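Side-chain contacts in glucosidase (Croceicoccus marinus, PDB 5Z3K), which probably hydrolyses O-glycosidic bonds as a GH39-family beta-glucosidase from a deep-sea bacterium: residues S71-P74 with D75-A78; A120-L123 with A124-E127; V129-N132 with I133-Y137; N147-S150 with H151-F154. All coordinates share one frame; numbering follows the deposited sequence.

Contact 1 of 4, residues S71-P74 with D75-A78; sequences SLFP and DWSA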
ATOM      1  N   SER A  71      20.515  14.450  -0.629  1.00 14.65           N
ATOM      2  CA  SER A  71      19.405  14.979   0.152  1.00 14.47           C
ATOM      3  C   SER A  71      18.696  16.097  -0.607  1.00 14.93           C
ATOM      4  O   SER A  71      19.280  16.761  -1.465  1.00 14.75           O
ATOM      5  CB  SER A  71      19.915  15.494   1.503  1.00 14.60           C
ATOM      6  OG  SER A  71      18.901  16.175   2.242  1.00 16.35           O
ATOM      7  N   LEU A  72      17.421  16.312  -0.259  1.00 12.93           N
ATOM      8  CA  LEU A  72      16.633  17.374  -0.880  1.00 14.18           C
ATOM      9  C   LEU A  72      17.200  18.753  -0.568  1.00 16.38           C
ATOM     10  O   LEU A  72      16.980  19.700  -1.331  1.00 16.67           O
ATOM     11  CB  LEU A  72      15.178  17.302  -0.411  1.00 16.06           C
ATOM     12  CG  LEU A  72      14.298  16.139  -0.888  1.00 18.41           C
ATOM     13  CD1 LEU A  72      13.112  15.988   0.054  1.00 17.00           C
ATOM     14  CD2 LEU A  72      13.814  16.396  -2.290  1.00 17.29           C
ATOM     15  N   PHE A  73      17.892  18.892   0.563  1.00 14.97           N
ATOM     16  CA  PHE A  73      18.581  20.124   0.937  1.00 17.84           C
ATOM     17  C   PHE A  73      20.004  19.716   1.291  1.00 15.40           C
ATOM     18  O   PHE A  73      20.312  19.442   2.458  1.00 17.48           O
ATOM     19  CB  PHE A  73      17.874  20.821   2.099  1.00 17.70           C
ATOM     20  CG  PHE A  73      18.186  22.285   2.207  1.00 17.56           C
ATOM     21  CD1 PHE A  73      17.570  23.202   1.368  1.00 16.67           C
ATOM     22  CD2 PHE A  73      19.078  22.745   3.170  1.00 21.36           C
ATOM     23  CE1 PHE A  73      17.850  24.554   1.472  1.00 20.36           C
ATOM     24  CE2 PHE A  73      19.358  24.090   3.284  1.00 18.54           C
ATOM     25  CZ  PHE A  73      18.745  24.999   2.431  1.00 20.11           C
ATOM     26  N   PRO A  74      20.892  19.619   0.298  1.00 16.67           N
ATOM     27  CA  PRO A  74      22.167  18.918   0.519  1.00 15.35           C
ATOM     28  C   PRO A  74      23.142  19.652   1.419  1.00 17.69           C
ATOM     29  O   PRO A  74      24.001  18.996   2.016  1.00 20.48           O
ATOM     30  CB  PRO A  74      22.737  18.759  -0.899  1.00 18.37           C
ATOM     31  CG  PRO A  74      22.016  19.754  -1.725  1.00 21.86           C
ATOM     32  CD  PRO A  74      20.671  19.957  -1.113  1.00 18.02           C
ATOM     33  N   ASP A  75      23.042  20.972   1.534  1.00 19.28           N
ATOM     34  CA  ASP A  75      23.986  21.791   2.297  1.00 19.44           C
ATOM     35  C   ASP A  75      23.180  22.643   3.264  1.00 15.52           C
ATOM     36  O   ASP A  75      22.554  23.627   2.855  1.00 21.69           O
ATOM     37  CB  ASP A  75      24.822  22.664   1.358  1.00 19.55           C
ATOM     38  CG  ASP A  75      25.816  23.559   2.085  1.00 22.75           C
ATOM     39  OD1 ASP A  75      25.672  23.813   3.298  1.00 22.75           O
ATOM     40  OD2 ASP A  75      26.754  24.029   1.410  1.00 26.23           O
ATOM     41  N   TRP A  76      23.222  22.299   4.549  1.00 20.14           N
ATOM     42  CA  TRP A  76      22.375  23.003   5.506  1.00 17.07           C
ATOM     43  C   TRP A  76      22.870  24.411   5.836  1.00 23.00           C
ATOM     44  O   TRP A  76      22.180  25.130   6.568  1.00 24.65           O
ATOM     45  CB  TRP A  76      22.231  22.164   6.778  1.00 17.48           C
ATOM     46  CG  TRP A  76      21.191  21.091   6.606  1.00 19.76           C
ATOM     47  CD1 TRP A  76      21.407  19.758   6.376  1.00 19.82           C
ATOM     48  CD2 TRP A  76      19.775  21.273   6.619  1.00 17.99           C
ATOM     49  NE1 TRP A  76      20.200  19.097   6.251  1.00 18.02           N
ATOM     50  CE2 TRP A  76      19.183  20.005   6.397  1.00 16.60           C
ATOM     51  CE3 TRP A  76      18.943  22.384   6.803  1.00 20.97           C
ATOM     52  CZ2 TRP A  76      17.799  19.823   6.353  1.00 17.35           C
ATOM     53  CZ3 TRP A  76      17.564  22.201   6.765  1.00 21.90           C
ATOM     54  CH2 TRP A  76      17.007  20.926   6.543  1.00 21.57           C
ATOM     55  N   SER A  77      24.012  24.841   5.304  1.00 24.13           N
ATOM     56  CA  SER A  77      24.420  26.232   5.449  1.00 27.37           C
ATOM     57  C   SER A  77      23.866  27.126   4.345  1.00 30.60           C
ATOM     58  O   SER A  77      24.013  28.351   4.427  1.00 27.28           O
ATOM     59  CB  SER A  77      25.949  26.334   5.470  1.00 25.13           C
ATOM     60  OG  SER A  77      26.501  26.029   4.198  1.00 27.16           O
ATOM     61  N   ALA A  78      23.227  26.547   3.328  1.00 22.27           N
ATOM     62  CA  ALA A  78      22.766  27.304   2.170  1.00 21.04           C
ATOM     63  C   ALA A  78      21.526  28.131   2.502  1.00 21.74           C
ATOM     64  O   ALA A  78      20.812  27.877   3.473  1.00 23.22           O
ATOM     65  CB  ALA A  78      22.467  26.366   0.998  1.00 22.91           C
TER

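Contact 2 of 4, residues A120-L123 with A124-E127; sequences ARDL and AKYE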
ATOM      1  N   ALA A 120      16.757  16.910  13.719  1.00 18.36           N
ATOM      2  CA  ALA A 120      17.158  18.203  13.177  1.00 18.68           C
ATOM      3  C   ALA A 120      17.955  19.003  14.206  1.00 22.84           C
ATOM      4  O   ALA A 120      17.588  19.072  15.380  1.00 21.27           O
ATOM      5  CB  ALA A 120      15.931  19.006  12.749  1.00 19.91           C
ATOM      6  N   ARG A 121      19.051  19.611  13.738  1.00 24.45           N
ATOM      7  CA  ARG A 121      19.898  20.510  14.521  1.00 25.18           C
ATOM      8  C   ARG A 121      19.263  21.882  14.710  1.00 25.52           C
ATOM      9  O   ARG A 121      19.389  22.487  15.782  1.00 27.74           O
ATOM     10  CB  ARG A 121      21.243  20.685  13.813  1.00 30.54           C
ATOM     11  CG  ARG A 121      22.439  20.017  14.452  1.00 36.03           C
ATOM     12  CD  ARG A 121      23.705  20.827  14.134  1.00 41.02           C
ATOM     13  NE  ARG A 121      23.938  20.981  12.692  1.00 41.14           N
ATOM     14  CZ  ARG A 121      23.831  22.134  12.033  1.00 45.59           C
ATOM     15  NH1 ARG A 121      23.487  23.230  12.679  1.00 40.63           N
ATOM     16  NH2 ARG A 121      24.062  22.195  10.725  1.00 41.80           N
ATOM     17  N   ASP A 122      18.623  22.401  13.667  1.00 22.13           N
ATOM     18  CA  ASP A 122      18.114  23.768  13.629  1.00 24.75           C
ATOM     19  C   ASP A 122      16.656  23.664  13.203  1.00 24.27           C
ATOM     20  O   ASP A 122      16.357  23.601  12.005  1.00 19.36           O
ATOM     21  CB  ASP A 122      18.937  24.632  12.669  1.00 24.63           C
ATOM     22  CG  ASP A 122      18.415  26.062  12.541  1.00 22.19           C
ATOM     23  OD1 ASP A 122      17.275  26.343  12.958  1.00 23.60           O
ATOM     24  OD2 ASP A 122      19.161  26.920  12.013  1.00 24.09           O
ATOM     25  N   LEU A 123      15.755  23.677  14.186  1.00 18.55           N
ATOM     26  CA  LEU A 123      14.356  23.368  13.905  1.00 18.84           C
ATOM     27  C   LEU A 123      13.704  24.465  13.075  1.00 22.41           C
ATOM     28  O   LEU A 123      12.880  24.182  12.194  1.00 21.30           O
ATOM     29  CB  LEU A 123      13.600  23.148  15.220  1.00 17.20           C
ATOM     30  CG  LEU A 123      12.230  22.471  15.152  1.00 27.91           C
ATOM     31  CD1 LEU A 123      12.360  21.059  14.609  1.00 21.14           C
ATOM     32  CD2 LEU A 123      11.539  22.477  16.522  1.00 25.02           C
ATOM     33  N   ALA A 124      14.072  25.723  13.326  1.00 22.97           N
ATOM     34  CA  ALA A 124      13.509  26.826  12.555  1.00 20.86           C
ATOM     35  C   ALA A 124      13.881  26.717  11.078  1.00 21.28           C
ATOM     36  O   ALA A 124      13.024  26.905  10.205  1.00 22.64           O
ATOM     37  CB  ALA A 124      13.975  28.163  13.138  1.00 18.60           C
ATOM     38  N   LYS A 125      15.145  26.393  10.775  1.00 17.95           N
ATOM     39  CA  LYS A 125      15.542  26.243   9.376  1.00 19.28           C
ATOM     40  C   LYS A 125      14.952  24.974   8.767  1.00 24.93           C
ATOM     41  O   LYS A 125      14.541  24.974   7.600  1.00 20.92           O
ATOM     42  CB  LYS A 125      17.068  26.246   9.247  1.00 22.71           C
ATOM     43  CG  LYS A 125      17.579  26.402   7.796  1.00 21.12           C
ATOM     44  CD  LYS A 125      19.089  26.535   7.740  1.00 29.52           C
ATOM     45  CE  LYS A 125      19.530  27.121   6.409  1.00 29.20           C
ATOM     46  NZ  LYS A 125      20.985  27.473   6.378  1.00 24.98           N
ATOM     47  N   TYR A 126      14.910  23.882   9.536  1.00 17.82           N
ATOM     48  CA  TYR A 126      14.236  22.671   9.075  1.00 22.66           C
ATOM     49  C   TYR A 126      12.811  22.985   8.615  1.00 19.62           C
ATOM     50  O   TYR A 126      12.380  22.573   7.531  1.00 17.75           O
ATOM     51  CB  TYR A 126      14.244  21.632  10.204  1.00 20.63           C
ATOM     52  CG  TYR A 126      13.694  20.270   9.830  1.00 20.95           C
ATOM     53  CD1 TYR A 126      14.483  19.334   9.157  1.00 20.39           C
ATOM     54  CD2 TYR A 126      12.394  19.915  10.163  1.00 18.19           C
ATOM     55  CE1 TYR A 126      13.973  18.070   8.822  1.00 18.12           C
ATOM     56  CE2 TYR A 126      11.881  18.660   9.833  1.00 22.50           C
ATOM     57  CZ  TYR A 126      12.681  17.748   9.164  1.00 17.75           C
ATOM     58  OH  TYR A 126      12.176  16.507   8.827  1.00 16.40           O
ATOM     59  N   GLU A 127      12.081  23.763   9.417  1.00 18.96           N
ATOM     60  CA  GLU A 127      10.698  24.095   9.083  1.00 20.14           C
ATOM     61  C   GLU A 127      10.610  24.913   7.792  1.00 19.56           C
ATOM     62  O   GLU A 127       9.734  24.660   6.955  1.00 21.83           O
ATOM     63  CB  GLU A 127      10.052  24.833  10.262  1.00 19.31           C
ATOM     64  CG  GLU A 127       8.586  25.200  10.054  1.00 21.75           C
ATOM     65  CD  GLU A 127       7.929  25.753  11.317  1.00 30.10           C
ATOM     66  OE1 GLU A 127       8.532  25.635  12.405  1.00 24.87           O
ATOM     67  OE2 GLU A 127       6.804  26.289  11.224  1.00 28.81           O
TER
HETATM   68  O   HOH W   1      15.921  26.619  15.466  1.00 24.48           O

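Contact 3 of 4, residues V129-N132 with I133-Y137; sequences VVEN and IVRHY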
ATOM      1  N   VAL A 129      12.676  24.828   5.320  1.00 16.22           N
ATOM      2  CA  VAL A 129      13.046  23.988   4.186  1.00 16.80           C
ATOM      3  C   VAL A 129      11.907  23.030   3.855  1.00 17.24           C
ATOM      4  O   VAL A 129      11.598  22.804   2.680  1.00 15.78           O
ATOM      5  CB  VAL A 129      14.380  23.273   4.475  1.00 18.54           C
ATOM      6  CG1 VAL A 129      14.608  22.113   3.525  1.00 18.98           C
ATOM      7  CG2 VAL A 129      15.523  24.282   4.363  1.00 15.96           C
ATOM      8  N   VAL A 130      11.215  22.509   4.877  1.00 15.70           N
ATOM      9  CA  VAL A 130      10.051  21.657   4.613  1.00 17.82           C
ATOM     10  C   VAL A 130       8.973  22.447   3.890  1.00 23.89           C
ATOM     11  O   VAL A 130       8.341  21.949   2.945  1.00 19.18           O
ATOM     12  CB  VAL A 130       9.501  21.040   5.913  1.00 16.46           C
ATOM     13  CG1 VAL A 130       8.148  20.333   5.641  1.00 13.35           C
ATOM     14  CG2 VAL A 130      10.504  20.068   6.519  1.00 15.48           C
ATOM     15  N   GLU A 131       8.757  23.696   4.304  1.00 17.76           N
ATOM     16  CA  GLU A 131       7.690  24.487   3.701  1.00 20.35           C
ATOM     17  C   GLU A 131       7.953  24.727   2.217  1.00 18.88           C
ATOM     18  O   GLU A 131       7.036  24.623   1.394  1.00 18.63           O
ATOM     19  CB  GLU A 131       7.529  25.812   4.451  1.00 21.95           C
ATOM     20  CG  GLU A 131       6.490  26.756   3.851  1.00 25.55           C
ATOM     21  CD  GLU A 131       6.346  28.048   4.639  1.00 36.51           C
ATOM     22  OE1 GLU A 131       6.967  28.165   5.717  1.00 34.61           O
ATOM     23  OE2 GLU A 131       5.614  28.949   4.176  1.00 39.66           O
ATOM     24  N   ASN A 132       9.199  25.029   1.846  1.00 20.49           N
ATOM     25  CA  ASN A 132       9.486  25.277   0.436  1.00 20.78           C
ATOM     26  C   ASN A 132       9.559  24.000  -0.387  1.00 21.51           C
ATOM     27  O   ASN A 132       9.352  24.055  -1.604  1.00 19.25           O
ATOM     28  CB  ASN A 132      10.782  26.075   0.283  1.00 17.19           C
ATOM     29  CG  ASN A 132      10.602  27.537   0.660  1.00 24.51           C
ATOM     30  OD1 ASN A 132       9.476  28.052   0.667  1.00 23.47           O
ATOM     31  ND2 ASN A 132      11.703  28.208   0.990  1.00 24.80           N
ATOM     32  N   ILE A 133       9.869  22.858   0.230  1.00 20.23           N
ATOM     33  CA  ILE A 133       9.692  21.594  -0.478  1.00 16.59           C
ATOM     34  C   ILE A 133       8.222  21.404  -0.812  1.00 18.06           C
ATOM     35  O   ILE A 133       7.862  21.012  -1.931  1.00 14.32           O
ATOM     36  CB  ILE A 133      10.247  20.424   0.359  1.00 20.52           C
ATOM     37  CG1 ILE A 133      11.774  20.504   0.411  1.00 17.28           C
ATOM     38  CG2 ILE A 133       9.767  19.072  -0.193  1.00 16.48           C
ATOM     39  CD1 ILE A 133      12.389  19.719   1.528  1.00 14.26           C
ATOM     40  N   VAL A 134       7.345  21.713   0.146  1.00 15.55           N
ATOM     41  CA  VAL A 134       5.915  21.584  -0.096  1.00 16.23           C
ATOM     42  C   VAL A 134       5.471  22.569  -1.167  1.00 19.09           C
ATOM     43  O   VAL A 134       4.701  22.221  -2.068  1.00 17.24           O
ATOM     44  CB  VAL A 134       5.128  21.771   1.216  1.00 15.28           C
ATOM     45  CG1 VAL A 134       3.626  21.751   0.960  1.00 17.13           C
ATOM     46  CG2 VAL A 134       5.506  20.689   2.228  1.00 16.75           C
ATOM     47  N   ARG A 135       5.954  23.813  -1.090  1.00 19.73           N
ATOM     48  CA  ARG A 135       5.592  24.811  -2.092  1.00 19.37           C
ATOM     49  C   ARG A 135       6.100  24.424  -3.472  1.00 18.33           C
ATOM     50  O   ARG A 135       5.464  24.742  -4.481  1.00 19.20           O
ATOM     51  CB  ARG A 135       6.150  26.178  -1.692  1.00 20.71           C
ATOM     52  CG  ARG A 135       5.375  26.850  -0.579  1.00 20.51           C
ATOM     53  CD  ARG A 135       5.878  28.268  -0.286  1.00 27.61           C
ATOM     54  NE  ARG A 135       5.163  28.816   0.864  1.00 26.96           N
ATOM     55  CZ  ARG A 135       3.893  29.217   0.830  1.00 24.89           C
ATOM     56  NH1 ARG A 135       3.206  29.164  -0.305  1.00 30.28           N
ATOM     57  NH2 ARG A 135       3.310  29.674   1.930  1.00 30.77           N
ATOM     58  N   HIS A 136       7.248  23.753  -3.536  1.00 16.04           N
ATOM     59  CA  HIS A 136       7.747  23.289  -4.825  1.00 16.26           C
ATOM     60  C   HIS A 136       6.810  22.256  -5.445  1.00 18.16           C
ATOM     61  O   HIS A 136       6.591  22.263  -6.663  1.00 15.02           O
ATOM     62  CB  HIS A 136       9.157  22.722  -4.660  1.00 14.22           C
ATOM     63  CG  HIS A 136       9.718  22.123  -5.903  1.00 16.80           C
ATOM     64  ND1 HIS A 136      10.234  22.884  -6.935  1.00 18.95           N
ATOM     65  CD2 HIS A 136       9.853  20.831  -6.284  1.00 16.29           C
ATOM     66  CE1 HIS A 136      10.660  22.086  -7.896  1.00 16.61           C
ATOM     67  NE2 HIS A 136      10.435  20.835  -7.529  1.00 16.62           N
ATOM     68  N   TYR A 137       6.229  21.371  -4.637  1.00 17.85           N
ATOM     69  CA  TYR A 137       5.397  20.315  -5.198  1.00 16.32           C
ATOM     70  C   TYR A 137       3.908  20.634  -5.196  1.00 18.94           C
ATOM     71  O   TYR A 137       3.138  19.881  -5.796  1.00 18.49           O
ATOM     72  CB  TYR A 137       5.659  18.989  -4.467  1.00 13.35           C
ATOM     73  CG  TYR A 137       7.023  18.459  -4.854  1.00 13.60           C
ATOM     74  CD1 TYR A 137       7.279  18.070  -6.167  1.00 14.43           C
ATOM     75  CD2 TYR A 137       8.073  18.425  -3.940  1.00 12.79           C
ATOM     76  CE1 TYR A 137       8.523  17.618  -6.550  1.00 16.00           C
ATOM     77  CE2 TYR A 137       9.331  17.971  -4.316  1.00 11.83           C
ATOM     78  CZ  TYR A 137       9.550  17.567  -5.620  1.00 12.93           C
ATOM     79  OH  TYR A 137      10.806  17.143  -6.021  1.00 14.11           O
TER

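Contact 4 of 4, residues N147-S150 with H151-F154; sequences NAVS and HWEF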
ATOM      1  N   ASN A 147      -0.139  21.198  -7.245  1.00 17.58           N
ATOM      2  CA  ASN A 147      -1.040  20.213  -6.641  1.00 20.55           C
ATOM      3  C   ASN A 147      -0.604  18.773  -6.906  1.00 17.31           C
ATOM      4  O   ASN A 147      -1.430  17.896  -7.143  1.00 17.93           O
ATOM      5  CB  ASN A 147      -2.469  20.435  -7.124  1.00 26.13           C
ATOM      6  CG  ASN A 147      -3.033  21.705  -6.590  1.00 32.10           C
ATOM      7  OD1 ASN A 147      -2.661  22.108  -5.498  1.00 28.11           O
ATOM      8  ND2 ASN A 147      -3.913  22.357  -7.342  1.00 32.17           N
ATOM      9  N   ALA A 148       0.696  18.512  -6.827  1.00 16.66           N
ATOM     10  CA  ALA A 148       1.176  17.179  -7.166  1.00 17.94           C
ATOM     11  C   ALA A 148       1.188  16.222  -5.983  1.00 15.86           C
ATOM     12  O   ALA A 148       1.159  15.005  -6.192  1.00 15.53           O
ATOM     13  CB  ALA A 148       2.582  17.256  -7.773  1.00 13.08           C
ATOM     14  N   VAL A 149       1.218  16.730  -4.753  1.00 15.94           N
ATOM     15  CA  VAL A 149       1.365  15.899  -3.560  1.00 14.26           C
ATOM     16  C   VAL A 149       0.241  16.249  -2.600  1.00 16.91           C
ATOM     17  O   VAL A 149       0.243  17.337  -2.005  1.00 18.94           O
ATOM     18  CB  VAL A 149       2.736  16.096  -2.891  1.00 17.10           C
ATOM     19  CG1 VAL A 149       2.855  15.228  -1.655  1.00 14.48           C
ATOM     20  CG2 VAL A 149       3.831  15.771  -3.872  1.00 15.06           C
ATOM     21  N   SER A 150      -0.695  15.315  -2.408  1.00 14.32           N
ATOM     22  CA  SER A 150      -1.852  15.560  -1.560  1.00 17.15           C
ATOM     23  C   SER A 150      -1.630  15.167  -0.106  1.00 21.12           C
ATOM     24  O   SER A 150      -2.337  15.674   0.773  1.00 20.27           O
ATOM     25  CB  SER A 150      -3.065  14.795  -2.098  1.00 15.75           C
ATOM     26  OG  SER A 150      -2.832  13.397  -2.039  1.00 18.85           O
ATOM     27  N   HIS A 151      -0.678  14.283   0.165  1.00 16.49           N
ATOM     28  CA  HIS A 151      -0.469  13.723   1.488  1.00 18.62           C
ATOM     29  C   HIS A 151       0.995  13.861   1.870  1.00 17.42           C
ATOM     30  O   HIS A 151       1.879  13.528   1.075  1.00 12.70           O
ATOM     31  CB  HIS A 151      -0.883  12.253   1.513  1.00 18.41           C
ATOM     32  CG  HIS A 151      -2.362  12.043   1.541  1.00 17.71           C
ATOM     33  ND1 HIS A 151      -3.177  12.358   0.473  1.00 22.35           N
ATOM     34  CD2 HIS A 151      -3.177  11.556   2.508  1.00 20.02           C
ATOM     35  CE1 HIS A 151      -4.430  12.072   0.782  1.00 22.54           C
ATOM     36  NE2 HIS A 151      -4.457  11.581   2.009  1.00 23.76           N
ATOM     37  N   TRP A 152       1.248  14.341   3.086  1.00 13.45           N
ATOM     38  CA  TRP A 152       2.597  14.557   3.590  1.00 15.48           C
ATOM     39  C   TRP A 152       2.757  13.787   4.893  1.00 14.94           C
ATOM     40  O   TRP A 152       2.047  14.051   5.875  1.00 15.35           O
ATOM     41  CB  TRP A 152       2.874  16.055   3.765  1.00 13.91           C
ATOM     42  CG  TRP A 152       2.888  16.773   2.445  1.00 14.53           C
ATOM     43  CD1 TRP A 152       1.809  17.253   1.759  1.00 17.37           C
ATOM     44  CD2 TRP A 152       4.032  17.044   1.629  1.00 11.80           C
ATOM     45  NE1 TRP A 152       2.217  17.833   0.576  1.00 12.61           N
ATOM     46  CE2 TRP A 152       3.576  17.714   0.475  1.00 16.83           C
ATOM     47  CE3 TRP A 152       5.401  16.798   1.768  1.00 14.61           C
ATOM     48  CZ2 TRP A 152       4.439  18.143  -0.533  1.00 14.54           C
ATOM     49  CZ3 TRP A 152       6.259  17.227   0.759  1.00 14.41           C
ATOM     50  CH2 TRP A 152       5.770  17.888  -0.376  1.00 16.58           C
ATOM     51  N   GLU A 153       3.669  12.822   4.889  1.00 15.25           N
ATOM     52  CA  GLU A 153       3.900  11.955   6.032  1.00 14.81           C
ATOM     53  C   GLU A 153       5.205  12.342   6.705  1.00 14.71           C
ATOM     54  O   GLU A 153       6.243  12.468   6.042  1.00 14.94           O
ATOM     55  CB  GLU A 153       3.959  10.481   5.612  1.00 14.89           C
ATOM     56  CG  GLU A 153       4.167   9.494   6.785  1.00 16.69           C
ATOM     57  CD  GLU A 153       4.261   8.048   6.321  1.00 14.88           C
ATOM     58  OE1 GLU A 153       3.796   7.138   7.050  1.00 15.37           O
ATOM     59  OE2 GLU A 153       4.794   7.825   5.212  1.00 17.69           O
ATOM     60  N   PHE A 154       5.166  12.490   8.019  1.00 12.33           N
ATOM     61  CA  PHE A 154       6.383  12.664   8.800  1.00 12.82           C
ATOM     62  C   PHE A 154       6.674  11.394   9.584  1.00 13.30           C
ATOM     63  O   PHE A 154       5.892  11.006  10.456  1.00 14.56           O
ATOM     64  CB  PHE A 154       6.303  13.846   9.765  1.00 12.68           C
ATOM     65  CG  PHE A 154       7.581  14.035  10.546  1.00 14.04           C
ATOM     66  CD1 PHE A 154       8.629  14.768  10.011  1.00 13.06           C
ATOM     67  CD2 PHE A 154       7.754  13.429  11.782  1.00 16.06           C
ATOM     68  CE1 PHE A 154       9.831  14.917  10.708  1.00 15.43           C
ATOM     69  CE2 PHE A 154       8.946  13.574  12.490  1.00 13.92           C
ATOM     70  CZ  PHE A 154       9.988  14.310  11.940  1.00 13.38           C
TER

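Contact 1 of 4, residues S71-P74 with D75-A78
Phe73, just ahead of a turn at residues 75-78, packs its ring against Trp76 within that turn. Phe73 CD2 lies over one face of the indole, 3.7 Å from Trp76 CE3 and displaced toward the rim, while the two ring planes stand 51° apart, an oblique pairing. With its CG anti to the backbone N (chi1 -158°), the Phe73 ring lies along the following residues, and its far end CZ lies 4.2 Å from Ala78 CB. The small Ala78 lets the ring edge also approach its carbonyl, with Phe73 CZ 3.7 Å from Ala78 O.

The polar contacts centre on Asp75, which opens a type I beta turn closed by the bond from Ala78 N to Asp75 O. Its carboxylate OD1 accepts twice: from Ser77 N at 2.8 Å, which makes an Asx turn, and from Ser77 OG at 2.5 Å. Both donors come from the same face of the carboxylate plane, the amide on the anti side and the hydroxyl on the syn side. Aspartate suits this place because its short arm reaches forward to the amide two residues on. Elsewhere in the loop, Trp76 NE1 donates to Asp64 O.

The loop lies against helix 123-138, where Phe73 and Trp76 both touch Val129. The chemistry is thus divided: aromatic carbon faces the helix, while a doubly gripped carboxylate oxygen fixes the turn on the more exposed side.

Contact 2 of 4, residues A120-L123 with A124-E127
A helix N-terminus is capped here: Asp122 holds the N-cap position of helix 123-138, and its OD1 accepts from Lys125 N at 3.1 Å. The bond is nearly straight at the hydrogen (169°), although the amide meets the oxygen from well above the carboxylate plane. Asp122 has CG anti to its own N (chi1 178°), which carries the carboxylate forward to the first-turn amides. Water 1 extends the cap, donating to Asp122 OD1 at 2.9 Å and accepting from Ala124 N at 3.0 Å. The backbone takes over with Tyr126 N to Asp122 O and Glu127 N to Leu123 O.

Side-chain carbon packs around this polar start. Asp122 OD2 lies 3.5 Å from Lys125 CB, but the extended lysine carries NZ away to the carbonyls of Trp76 and Ala78. Ala120 CB makes an off-centre CH-pi contact with the Tyr126 ring, 4.3 Å from its centroid; the small alanine lets the incoming chain pass close to the ring. The carboxylate of Glu127 reaches helix 169-186, where its two oxygens form salt bridges with Arg181 and Arg185.

Replacing Asp122 with an alanine would probably leave Lys125 N without its capping acceptor and water 1 without one of its anchors. A carboxylate at this end suits the first-turn amides, which lack a preceding helical turn to supply carbonyls, and its negative charge is likely to be favoured by the helix dipole.

Contact 3 of 4, residues V129-N132 with I133-Y137
Glu131 and Arg135, one helical turn apart, lie side by side and point the same way in a salt bridge. A single carboxylate oxygen, Glu131 OE2, serves two donors of the guanidinium: Arg135 NH2 at 3.3 Å, through the anti lone pair and with the oxygen close to the guanidinium plane, and Arg135 NE, a weak bond of the same length. The carboxylate and guanidinium planes are 45° apart, so the groups are not matched as a flat pair. The other oxygen, OE1, forms a salt bridge with Arg185 of helix 169-186, and the carboxylate therefore stands between two arginines that would tend to keep it ionised.

Asn132 OD1 passes 3.7 Å from Arg135 CD. Its ND2 is satisfied elsewhere, donating to Pro80 O. His136 uses both ring nitrogens outside the segments, ND1 with Trp141 O and NE2 with Asp92 OD1.

The main chain pairs by successive i to i+4 bonds: Ile133 N to Val129 O, Val134 N to Val130 O, Arg135 N to Glu131 O at 2.8 Å, and His136 N to Asn132 O.

The hydrocarbon side chains fill the buried side. Val129 CG1 meets Ile133 CD1 at 3.8 Å, and Val130 CG1 lies 4.3 Å from Val134 CG2; branched aliphatics suit this side, where Ile133 and Val134 touch Trp152 while Val129 meets Phe73. An amphipathic helix with aliphatic residues against a barrel strand is characteristic of the outer layer of a TIM barrel; here a salt bridge also ties it to helix 169-186.

Contact 4 of 4, residues N147-S150 with H151-F154
Val149 CG1 sits over one face of the Trp152 indole, 3.4 Å from Trp152 CE2 and 3.7 Å from the centroid of the five-membered ring, a CH-pi contact. The side chains cross at about a right angle. Val149 has CG1 anti to its backbone N (chi1 180°), which aims that methyl at the ring, while Trp152 places CG beside its own N (chi1 -66°), bringing the indole back toward the preceding loop. The same swing carries Trp152 NE1 to 3.3 Å from Val149 O, a weak and bent hydrogen bond (132°). A beta-branched valine suits the place, since CG1 covers the ring face while CG2 also lies near it, 4.1 Å from Trp152 CZ2.

Residues 147-150 end the loop that follows helix 123-138 and lead into strand 151-154, the fourth strand of the eight-stranded parallel TIM barrel. The Trp152 indole lies among the outer helices, against Val134 and Val183. Swapping the tryptophan for an alanine is likely to open a gap beside these residues and strip Val149 CG1 of the ring face it rests on.

At the strand's start, Ser150 OG lies between its backbone N and carbonyl carbon and meets His151 ND1 at 2.7 Å, at the edge of the imidazole and in its plane; either atom could be the donor. Serine's short arm suits a bond to the very next side chain, and its OG has a second, weak bond with Asn104 OD1.

Contacts 2 and 3 share helix 123-138, contact 2 at its N-terminus and contact 3 further along; contact 4 follows, where the chain enters strand 151-154. Contacts 1 and 2 lie at the surface, contact 3 is buried and contact 4 partly so. Aromatic rings join them: Trp76 CH2 of contact 1 lies 4.0 Å from Tyr126 CD1 of contact 2, Tyr126 OH in turn meets Phe154 CE1 of contact 4, and Tyr137 CB of contact 3 packs on Val149 CG2. The chemistry follows this course: carboxylates gripping backbone amides at the surface turns, a salt bridge and aliphatic packing along the helix, and a methyl-on-indole contact beside the barrel strand.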